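Local coordinates for protein ribosomal RNA methyltransferase, putative (Plasmodium falciparum, PDB 2PLW) that binds S-adenosylmethionine and probably transfers its methyl group to ribosomal RNA, as a 2'-O-methyltransferase of the RlmE (FtsJ) family, at residues K50-D55 with K99-D104; N92-K97 with T137-Q142. All coordinates share one frame; numbering follows the deposited sequence.

Interaction 1 of 2, residues K50-D55 with K99-D104; sequences KIIGID and KEILQD. With SAM (S-adenosylmethionine), chain C.
Ile-52 of strand 49-55 meets Ile-101 and Leu-102 near the C-terminal end of helix 93-102 in an apolar helix-on-sheet contact of the Rossmann-like core of this FtsJ-like methyltransferase domain. The methyl CG2 of Ile-101 lies 3.9 Å from CD1 of Ile-52, and CD2 of Leu-102 reaches the same CD1 at 4.2 Å, so two helix residues touch the tip of one strand isoleucine. In Ile-101 a chi1 of -61° puts the CG2 branch, rather than the CD1 end, against Ile-52 and Lys-50. Branched isoleucines suit both places, being bulky close to the backbone and wholly apolar; Ile-101 also packs on Tyr-66 and Ile-68 of the neighbouring strand 66-69. At the start of the strand, Lys-50 runs its aliphatic chain past Ile-101, with CD 4.1 Å from CG2 of Ile-101 and CE 3.5 Å from the carbonyl O of Ile-101. Lysine fits here because its methylenes can pack while a bend at the last torsion (chi4 49°) turns the amine away from the helix.

At the far end of the strand, Asp-55 grips the ribose of S-adenosylmethionine: OD1 accepts from O2' at 2.6 Å and OD2 from O3' at 2.7 Å. Backbone N-H groups of Lys-57 and Tyr-32 also bond to this carboxylate, and would favour its charged form. Apolar packing thus helps hold the helix against the strand, while a carboxylate recognises the cofactor's diol.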
ATOM      1  N   LYS A  50     -13.003   3.829  -6.837  1.00 18.01           N
ATOM      2  CA  LYS A  50     -12.726   4.819  -5.795  1.00 17.42           C
ATOM      3  C   LYS A  50     -11.230   4.736  -5.548  1.00 16.44           C
ATOM      4  O   LYS A  50     -10.700   3.646  -5.330  1.00 18.00           O
ATOM      5  CB  LYS A  50     -13.428   4.488  -4.489  1.00 17.87           C
ATOM      6  CG  LYS A  50     -14.809   5.036  -4.349  1.00 19.99           C
ATOM      7  CD  LYS A  50     -15.432   4.590  -3.024  1.00 21.95           C
ATOM      8  CE  LYS A  50     -16.788   5.275  -2.810  1.00 22.98           C
ATOM      9  NZ  LYS A  50     -17.725   5.217  -3.978  1.00 23.94           N
ATOM     10  N   ILE A  51     -10.563   5.875  -5.630  1.00 15.16           N
ATOM     11  CA  ILE A  51      -9.126   5.963  -5.385  1.00 14.23           C
ATOM     12  C   ILE A  51      -8.902   6.785  -4.108  1.00 13.17           C
ATOM     13  O   ILE A  51      -9.353   7.923  -4.016  1.00 13.65           O
ATOM     14  CB  ILE A  51      -8.402   6.585  -6.594  1.00 14.45           C
ATOM     15  CG1 ILE A  51      -8.730   5.786  -7.863  1.00 17.21           C
ATOM     16  CG2 ILE A  51      -6.897   6.591  -6.380  1.00 12.69           C
ATOM     17  CD1 ILE A  51      -8.523   6.594  -9.117  1.00 17.27           C
ATOM     18  N   ILE A  52      -8.230   6.184  -3.128  1.00 12.72           N
ATOM     19  CA  ILE A  52      -7.969   6.824  -1.828  1.00 11.91           C
ATOM     20  C   ILE A  52      -6.457   6.858  -1.593  1.00 11.28           C
ATOM     21  O   ILE A  52      -5.768   5.870  -1.802  1.00 12.77           O
ATOM     22  CB  ILE A  52      -8.671   6.079  -0.648  1.00 11.64           C
ATOM     23  CG1 ILE A  52     -10.164   5.862  -0.942  1.00 11.85           C
ATOM     24  CG2 ILE A  52      -8.471   6.853   0.664  1.00 13.74           C
ATOM     25  CD1 ILE A  52     -10.771   4.723  -0.174  1.00 15.07           C
ATOM     26  N   GLY A  53      -5.964   8.003  -1.136  1.00 11.69           N
ATOM     27  CA  GLY A  53      -4.547   8.164  -0.808  1.00 11.88           C
ATOM     28  C   GLY A  53      -4.412   8.466   0.660  1.00 12.31           C
ATOM     29  O   GLY A  53      -5.181   9.283   1.197  1.00 12.91           O
ATOM     30  N   ILE A  54      -3.404   7.871   1.295  1.00 11.61           N
ATOM     31  CA  ILE A  54      -3.129   8.183   2.699  1.00 12.41           C
ATOM     32  C   ILE A  54      -1.669   8.569   2.809  1.00 12.38           C
ATOM     33  O   ILE A  54      -0.821   7.859   2.296  1.00 11.39           O
ATOM     34  CB  ILE A  54      -3.406   6.989   3.636  1.00 12.18           C
ATOM     35  CG1 ILE A  54      -4.919   6.768   3.770  1.00 15.06           C
ATOM     36  CG2 ILE A  54      -2.876   7.326   5.083  1.00 12.77           C
ATOM     37  CD1 ILE A  54      -5.281   5.526   4.576  1.00 13.45           C
ATOM     38  N   ASP A  55      -1.365   9.675   3.480  1.00 13.02           N
ATOM     39  CA  ASP A  55       0.039   9.961   3.836  1.00 13.94           C
ATOM     40  C   ASP A  55       0.061  10.800   5.090  1.00 14.10           C
ATOM     41  O   ASP A  55      -0.888  11.522   5.355  1.00 14.83           O
ATOM     42  CB  ASP A  55       0.735  10.733   2.708  1.00 12.76           C
ATOM     43  CG  ASP A  55       2.231  10.656   2.766  1.00 13.15           C
ATOM     44  OD1 ASP A  55       2.853  11.214   3.696  1.00 16.72           O
ATOM     45  OD2 ASP A  55       2.811  10.054   1.852  1.00 14.94           O
ATOM     46  N   LYS A  99     -14.423   5.202   6.879  1.00 18.30           N
ATOM     47  CA  LYS A  99     -15.849   4.865   7.043  1.00 21.24           C
ATOM     48  C   LYS A  99     -16.750   5.795   6.211  1.00 20.64           C
ATOM     49  O   LYS A  99     -17.675   5.336   5.555  1.00 21.12           O
ATOM     50  CB  LYS A  99     -16.223   4.952   8.528  1.00 20.80           C
ATOM     51  CG  LYS A  99     -17.611   4.415   8.887  1.00 24.37           C
ATOM     52  CD  LYS A  99     -17.851   4.466  10.403  1.00 23.85           C
ATOM     53  CE  LYS A  99     -17.203   3.278  11.121  1.00 27.67           C
ATOM     54  NZ  LYS A  99     -18.074   2.054  11.034  1.00 28.87           N
ATOM     55  N   GLU A 100     -16.466   7.099   6.259  1.00 21.04           N
ATOM     56  CA  GLU A 100     -17.161   8.113   5.468  1.00 22.76           C
ATOM     57  C   GLU A 100     -17.169   7.738   3.992  1.00 21.70           C
ATOM     58  O   GLU A 100     -18.165   7.916   3.312  1.00 22.83           O
ATOM     59  CB  GLU A 100     -16.470   9.473   5.603  1.00 23.59           C
ATOM     60  CG  GLU A 100     -16.870  10.323   6.787  1.00 27.06           C
ATOM     61  CD  GLU A 100     -16.316  11.748   6.658  1.00 27.67           C
ATOM     62  OE1 GLU A 100     -17.125  12.687   6.456  1.00 34.02           O
ATOM     63  OE2 GLU A 100     -15.068  11.922   6.743  1.00 31.98           O
ATOM     64  N   ILE A 101     -16.050   7.209   3.517  1.00 20.32           N
ATOM     65  CA  ILE A 101     -15.839   6.925   2.091  1.00 19.60           C
ATOM     66  C   ILE A 101     -16.387   5.543   1.685  1.00 20.12           C
ATOM     67  O   ILE A 101     -17.098   5.411   0.677  1.00 20.70           O
ATOM     68  CB  ILE A 101     -14.322   7.075   1.704  1.00 19.20           C
ATOM     69  CG1 ILE A 101     -13.793   8.490   1.940  1.00 18.74           C
ATOM     70  CG2 ILE A 101     -14.083   6.733   0.234  1.00 18.76           C
ATOM     71  CD1 ILE A 101     -12.261   8.552   2.056  1.00 19.11           C
ATOM     72  N   LEU A 102     -16.065   4.527   2.482  1.00 19.94           N
ATOM     73  CA  LEU A 102     -16.385   3.130   2.186  1.00 20.55           C
ATOM     74  C   LEU A 102     -17.771   2.668   2.629  1.00 21.65           C
ATOM     75  O   LEU A 102     -18.299   1.704   2.062  1.00 21.22           O
ATOM     76  CB  LEU A 102     -15.362   2.195   2.856  1.00 20.74           C
ATOM     77  CG  LEU A 102     -13.887   2.311   2.458  1.00 20.21           C
ATOM     78  CD1 LEU A 102     -13.057   1.479   3.391  1.00 21.29           C
ATOM     79  CD2 LEU A 102     -13.708   1.891   0.998  1.00 21.89           C
ATOM     80  N   GLN A 103     -18.311   3.303   3.676  1.00 23.77           N
ATOM     81  CA  GLN A 103     -19.496   2.797   4.382  1.00 26.08           C
ATOM     82  C   GLN A 103     -19.272   1.356   4.852  1.00 26.47           C
ATOM     83  O   GLN A 103     -18.544   1.127   5.813  1.00 27.11           O
ATOM     84  CB  GLN A 103     -20.765   2.928   3.528  1.00 26.37           C
ATOM     85  CG  GLN A 103     -21.107   4.354   3.107  1.00 31.14           C
ATOM     86  CD  GLN A 103     -21.151   5.302   4.285  1.00 37.38           C
ATOM     87  OE1 GLN A 103     -21.815   5.030   5.301  1.00 41.17           O
ATOM     88  NE2 GLN A 103     -20.444   6.427   4.166  1.00 38.61           N
ATOM     89  N   ASP A 104     -19.884   0.396   4.173  1.00 26.26           N
ATOM     90  CA  ASP A 104     -19.796  -1.008   4.572  1.00 26.71           C
ATOM     91  C   ASP A 104     -18.845  -1.836   3.694  1.00 25.28           C
ATOM     92  O   ASP A 104     -18.788  -3.078   3.803  1.00 26.61           O
ATOM     93  CB  ASP A 104     -21.199  -1.617   4.597  1.00 27.13           C
ATOM     94  CG  ASP A 104     -22.028  -1.115   5.777  1.00 30.52           C
ATOM     95  OD1 ASP A 104     -21.421  -0.700   6.789  1.00 33.60           O
ATOM     96  OD2 ASP A 104     -23.277  -1.137   5.692  1.00 35.37           O
TER
HETATM   97  N   SAM C 203       4.250   6.739  -4.118  1.00 21.44           N
HETATM   98  CA  SAM C 203       4.395   8.217  -3.896  1.00 21.54           C
HETATM   99  C   SAM C 203       4.186   9.005  -5.189  1.00 21.26           C
HETATM  100  O   SAM C 203       4.234   8.407  -6.265  1.00 21.25           O
HETATM  101  OXT SAM C 203       3.942  10.218  -5.203  1.00 20.36           O
HETATM  102  CB  SAM C 203       5.776   8.508  -3.294  1.00 21.36           C
HETATM  103  CG  SAM C 203       5.794   7.989  -1.858  1.00 23.28           C
HETATM  104  SD  SAM C 203       7.160   8.588  -0.843  1.00 28.18           S
HETATM  105  CE  SAM C 203       8.494   7.674  -1.632  1.00 27.41           C
HETATM  106  C5' SAM C 203       6.932   7.665   0.701  1.00 22.22           C
HETATM  107  C4' SAM C 203       5.841   8.303   1.561  1.00 17.87           C
HETATM  108  O4' SAM C 203       5.542   7.405   2.633  1.00 18.07           O
HETATM  109  C3' SAM C 203       6.208   9.659   2.213  1.00 18.91           C
HETATM  110  O3' SAM C 203       5.440  10.710   1.669  1.00 18.51           O
HETATM  111  C2' SAM C 203       5.903   9.454   3.704  1.00 17.51           C
HETATM  112  O2' SAM C 203       5.285  10.545   4.380  1.00 17.29           O
HETATM  113  C1' SAM C 203       5.008   8.229   3.672  1.00 15.81           C
HETATM  114  N9  SAM C 203       4.928   7.459   4.915  1.00 18.72           N
HETATM  115  C8  SAM C 203       5.951   6.908   5.659  1.00 18.33           C
HETATM  116  N7  SAM C 203       5.413   6.247   6.706  1.00 16.83           N
HETATM  117  C5  SAM C 203       4.063   6.370   6.628  1.00 17.67           C
HETATM  118  C6  SAM C 203       3.011   5.897   7.414  1.00 17.20           C
HETATM  119  N6  SAM C 203       3.237   5.166   8.497  1.00 16.52           N
HETATM  120  N1  SAM C 203       1.713   6.182   7.071  1.00 18.26           N
HETATM  121  C2  SAM C 203       1.418   6.933   5.948  1.00 18.01           C
HETATM  122  N3  SAM C 203       2.455   7.392   5.157  1.00 16.31           N
HETATM  123  C4  SAM C 203       3.746   7.126   5.506  1.00 17.56           C

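Interaction 2 of 2, residues N92-K97 with T137-Q142; sequences NSVDYK and THFMEQ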
ATOM      1  N   ASN A  92      -8.673   6.675  16.099  1.00 25.29           N
ATOM      2  CA  ASN A  92      -9.901   6.740  15.259  1.00 25.49           C
ATOM      3  C   ASN A  92      -9.857   7.444  13.883  1.00 23.59           C
ATOM      4  O   ASN A  92     -10.693   7.143  13.044  1.00 22.17           O
ATOM      5  CB  ASN A  92     -11.103   7.369  16.038  1.00 25.53           C
ATOM      6  CG  ASN A  92     -11.882   6.355  16.850  1.00 29.08           C
ATOM      7  OD1 ASN A  92     -11.321   5.409  17.379  1.00 36.65           O
ATOM      8  ND2 ASN A  92     -13.176   6.567  16.975  1.00 32.81           N
ATOM      9  N   SER A  93      -8.930   8.382  13.667  1.00 21.91           N
ATOM     10  CA  SER A  93      -9.155   9.392  12.632  1.00 21.13           C
ATOM     11  C   SER A  93      -9.134   8.795  11.224  1.00 19.38           C
ATOM     12  O   SER A  93     -10.058   9.042  10.477  1.00 19.19           O
ATOM     13  CB  SER A  93      -8.217  10.592  12.734  1.00 22.05           C
ATOM     14  OG  SER A  93      -6.865  10.191  12.555  1.00 23.75           O
ATOM     15  N   VAL A  94      -8.103   8.016  10.895  1.00 17.94           N
ATOM     16  CA  VAL A  94      -8.038   7.323   9.584  1.00 16.37           C
ATOM     17  C   VAL A  94      -9.265   6.421   9.408  1.00 15.92           C
ATOM     18  O   VAL A  94      -9.938   6.432   8.368  1.00 15.20           O
ATOM     19  CB  VAL A  94      -6.704   6.551   9.390  1.00 16.48           C
ATOM     20  CG1 VAL A  94      -6.769   5.578   8.195  1.00 15.12           C
ATOM     21  CG2 VAL A  94      -5.537   7.530   9.179  1.00 17.58           C
ATOM     22  N   ASP A  95      -9.610   5.674  10.449  1.00 15.61           N
ATOM     23  CA  ASP A  95     -10.745   4.748  10.344  1.00 15.66           C
ATOM     24  C   ASP A  95     -12.072   5.442  10.049  1.00 16.01           C
ATOM     25  O   ASP A  95     -12.856   4.975   9.236  1.00 15.64           O
ATOM     26  CB  ASP A  95     -10.852   3.929  11.606  1.00 15.37           C
ATOM     27  CG  ASP A  95      -9.550   3.249  11.943  1.00 17.65           C
ATOM     28  OD1 ASP A  95      -9.271   2.158  11.402  1.00 17.18           O
ATOM     29  OD2 ASP A  95      -8.802   3.835  12.753  1.00 17.60           O
ATOM     30  N   TYR A  96     -12.328   6.545  10.745  1.00 17.68           N
ATOM     31  CA  TYR A  96     -13.584   7.255  10.544  1.00 18.78           C
ATOM     32  C   TYR A  96     -13.649   7.983   9.199  1.00 17.47           C
ATOM     33  O   TYR A  96     -14.704   8.014   8.544  1.00 17.57           O
ATOM     34  CB  TYR A  96     -13.931   8.100  11.775  1.00 20.61           C
ATOM     35  CG  TYR A  96     -14.609   7.170  12.774  1.00 23.61           C
ATOM     36  CD1 TYR A  96     -13.903   6.633  13.860  1.00 24.46           C
ATOM     37  CD2 TYR A  96     -15.927   6.747  12.573  1.00 25.19           C
ATOM     38  CE1 TYR A  96     -14.497   5.751  14.726  1.00 24.88           C
ATOM     39  CE2 TYR A  96     -16.541   5.858  13.468  1.00 28.78           C
ATOM     40  CZ  TYR A  96     -15.809   5.369  14.534  1.00 25.93           C
ATOM     41  OH  TYR A  96     -16.392   4.495  15.407  1.00 28.02           O
ATOM     42  N   LYS A  97     -12.496   8.450   8.735  1.00 17.50           N
ATOM     43  CA  LYS A  97     -12.412   8.986   7.377  1.00 16.58           C
ATOM     44  C   LYS A  97     -12.637   7.899   6.321  1.00 17.09           C
ATOM     45  O   LYS A  97     -13.342   8.123   5.347  1.00 16.84           O
ATOM     46  CB  LYS A  97     -11.076   9.686   7.164  1.00 17.27           C
ATOM     47  CG  LYS A  97     -10.965  10.970   7.981  1.00 19.49           C
ATOM     48  CD  LYS A  97      -9.667  11.663   7.690  1.00 25.32           C
ATOM     49  CE  LYS A  97      -9.184  12.531   8.861  1.00 29.55           C
ATOM     50  NZ  LYS A  97      -7.714  12.867   8.714  1.00 29.77           N
ATOM     51  N   THR A 137       0.728  -3.894   7.304  1.00 12.90           N
ATOM     52  CA  THR A 137       0.074  -5.211   7.146  1.00 13.02           C
ATOM     53  C   THR A 137      -1.102  -5.435   8.132  1.00 13.17           C
ATOM     54  O   THR A 137      -2.170  -5.887   7.750  1.00 12.92           O
ATOM     55  CB  THR A 137       1.128  -6.328   7.243  1.00 13.71           C
ATOM     56  OG1 THR A 137       2.117  -6.103   6.221  1.00 13.58           O
ATOM     57  CG2 THR A 137       0.494  -7.749   7.112  1.00 13.22           C
ATOM     58  N   HIS A 138      -0.896  -5.032   9.385  1.00 12.16           N
ATOM     59  CA  HIS A 138      -1.943  -5.118  10.396  1.00 13.43           C
ATOM     60  C   HIS A 138      -3.161  -4.281  10.016  1.00 13.21           C
ATOM     61  O   HIS A 138      -4.293  -4.717  10.194  1.00 13.44           O
ATOM     62  CB  HIS A 138      -1.378  -4.658  11.735  1.00 13.41           C
ATOM     63  CG  HIS A 138      -2.347  -4.797  12.861  1.00 16.45           C
ATOM     64  ND1 HIS A 138      -2.592  -6.001  13.487  1.00 21.47           N
ATOM     65  CD2 HIS A 138      -3.152  -3.886  13.455  1.00 16.20           C
ATOM     66  CE1 HIS A 138      -3.506  -5.823  14.427  1.00 20.72           C
ATOM     67  NE2 HIS A 138      -3.862  -4.551  14.426  1.00 19.05           N
ATOM     68  N   PHE A 139      -2.914  -3.072   9.510  1.00 12.50           N
ATOM     69  CA  PHE A 139      -3.973  -2.189   9.058  1.00 12.53           C
ATOM     70  C   PHE A 139      -4.663  -2.803   7.812  1.00 12.90           C
ATOM     71  O   PHE A 139      -5.905  -2.864   7.710  1.00 12.12           O
ATOM     72  CB  PHE A 139      -3.377  -0.809   8.785  1.00 14.04           C
ATOM     73  CG  PHE A 139      -4.249   0.068   7.954  1.00 13.10           C
ATOM     74  CD1 PHE A 139      -5.274   0.784   8.535  1.00 15.19           C
ATOM     75  CD2 PHE A 139      -4.080   0.122   6.572  1.00 15.96           C
ATOM     76  CE1 PHE A 139      -6.092   1.593   7.776  1.00 15.79           C
ATOM     77  CE2 PHE A 139      -4.904   0.933   5.783  1.00 20.21           C
ATOM     78  CZ  PHE A 139      -5.907   1.667   6.389  1.00 17.87           C
ATOM     79  N   MET A 140      -3.850  -3.300   6.884  1.00 13.66           N
ATOM     80  CA  MET A 140      -4.349  -3.939   5.641  1.00 14.01           C
ATOM     81  C   MET A 140      -5.355  -5.061   5.934  1.00 14.69           C
ATOM     82  O   MET A 140      -6.441  -5.138   5.327  1.00 13.79           O
ATOM     83  CB  MET A 140      -3.146  -4.452   4.800  1.00 14.48           C
ATOM     84  CG  MET A 140      -3.561  -5.384   3.587  1.00 15.10           C
ATOM     85  SD  MET A 140      -3.961  -7.024   3.978  1.00 18.77           S
ATOM     86  CE  MET A 140      -2.408  -7.651   4.604  1.00 17.67           C
ATOM     87  N   GLU A 141      -5.004  -5.925   6.880  1.00 14.87           N
ATOM     88  CA  GLU A 141      -5.856  -7.044   7.238  1.00 16.03           C
ATOM     89  C   GLU A 141      -7.265  -6.632   7.626  1.00 15.41           C
ATOM     90  O   GLU A 141      -8.218  -7.398   7.427  1.00 16.14           O
ATOM     91  CB  GLU A 141      -5.259  -7.776   8.424  1.00 16.63           C
ATOM     92  CG  GLU A 141      -4.273  -8.863   8.118  1.00 23.65           C
ATOM     93  CD  GLU A 141      -4.258  -9.851   9.262  1.00 29.17           C
ATOM     94  OE1 GLU A 141      -3.881  -9.429  10.372  1.00 29.46           O
ATOM     95  OE2 GLU A 141      -4.690 -11.019   9.071  1.00 32.60           O
ATOM     96  N   GLN A 142      -7.392  -5.443   8.221  1.00 13.21           N
ATOM     97  CA  GLN A 142      -8.701  -4.939   8.647  1.00 13.14           C
ATOM     98  C   GLN A 142      -9.543  -4.499   7.483  1.00 13.37           C
ATOM     99  O   GLN A 142     -10.759  -4.666   7.522  1.00 14.43           O
ATOM    100  CB  GLN A 142      -8.525  -3.762   9.619  1.00 12.54           C
ATOM    101  CG  GLN A 142      -7.745  -4.143  10.901  1.00 12.52           C
ATOM    102  CD  GLN A 142      -7.319  -2.916  11.699  1.00 12.16           C
ATOM    103  OE1 GLN A 142      -8.122  -2.031  11.972  1.00 13.29           O
ATOM    104  NE2 GLN A 142      -6.036  -2.843  12.024  1.00 12.93           N
TER
HETATM  105  O   HOH W   1      -7.242   0.499  12.450  1.00 15.59           O
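Phe-139 of helix 122-143 meets Val-94 of helix 93-102 where the two helices approach over the sheet. From its CB, Phe-139 sets CG anti to the backbone nitrogen (chi1 163°), which sends the ring toward the other helix. At the ring's far side CE1 comes to 4.1 Å from CG1 of Val-94, an oblique approach in which the two side chains cross at about a right angle. The ring also packs on Leu-27 and Ile-29 of strand 24-29 and meets the ring of Tyr-143; a large flat apolar group is suited to bridging helix and sheet, and a compact valine to meeting it from the neighbouring helix.

Beside this apolar pair, a water bridges the polar ends, lying 2.8 Å from OD1 of Asp-95 and 2.7 Å from OE1 of Gln-142. OD1 of Asp-95 takes a further hydrogen bond from the hydroxyl of Tyr-143. The amide of Gln-142 is held from its other end: NE2 bonds to the carbonyl O of His-138 at 3.1 Å, one turn earlier, and to the backbone O of Asn-78. Two helices on one face of the parallel part of a mixed sheet, near cofactor-binding Ile-72, belong to the Rossmann-like fold of class I methyltransferases.

In the fold
From the N terminus, strand 49-55 comes first, then helix 93-102, which supplies a segment to both contacts, and finally helix 122-143. Interaction 1 closes the loop from strand 49-55 to the C-terminal part of helix 93-102, a stretch that includes edge strand 66-69. Interaction 2 starts within that loop, at the helix's N-terminal part, and closes beyond it on helix 122-143, after strand 107-112 has been added to the sheet. The two loops therefore cross rather than nest. They also touch directly, since CD1 of Ile-54 packs against CG1 of Val-94 at 3.9 Å. Together they tie helix 93-102 to the sheet and to its neighbouring helix.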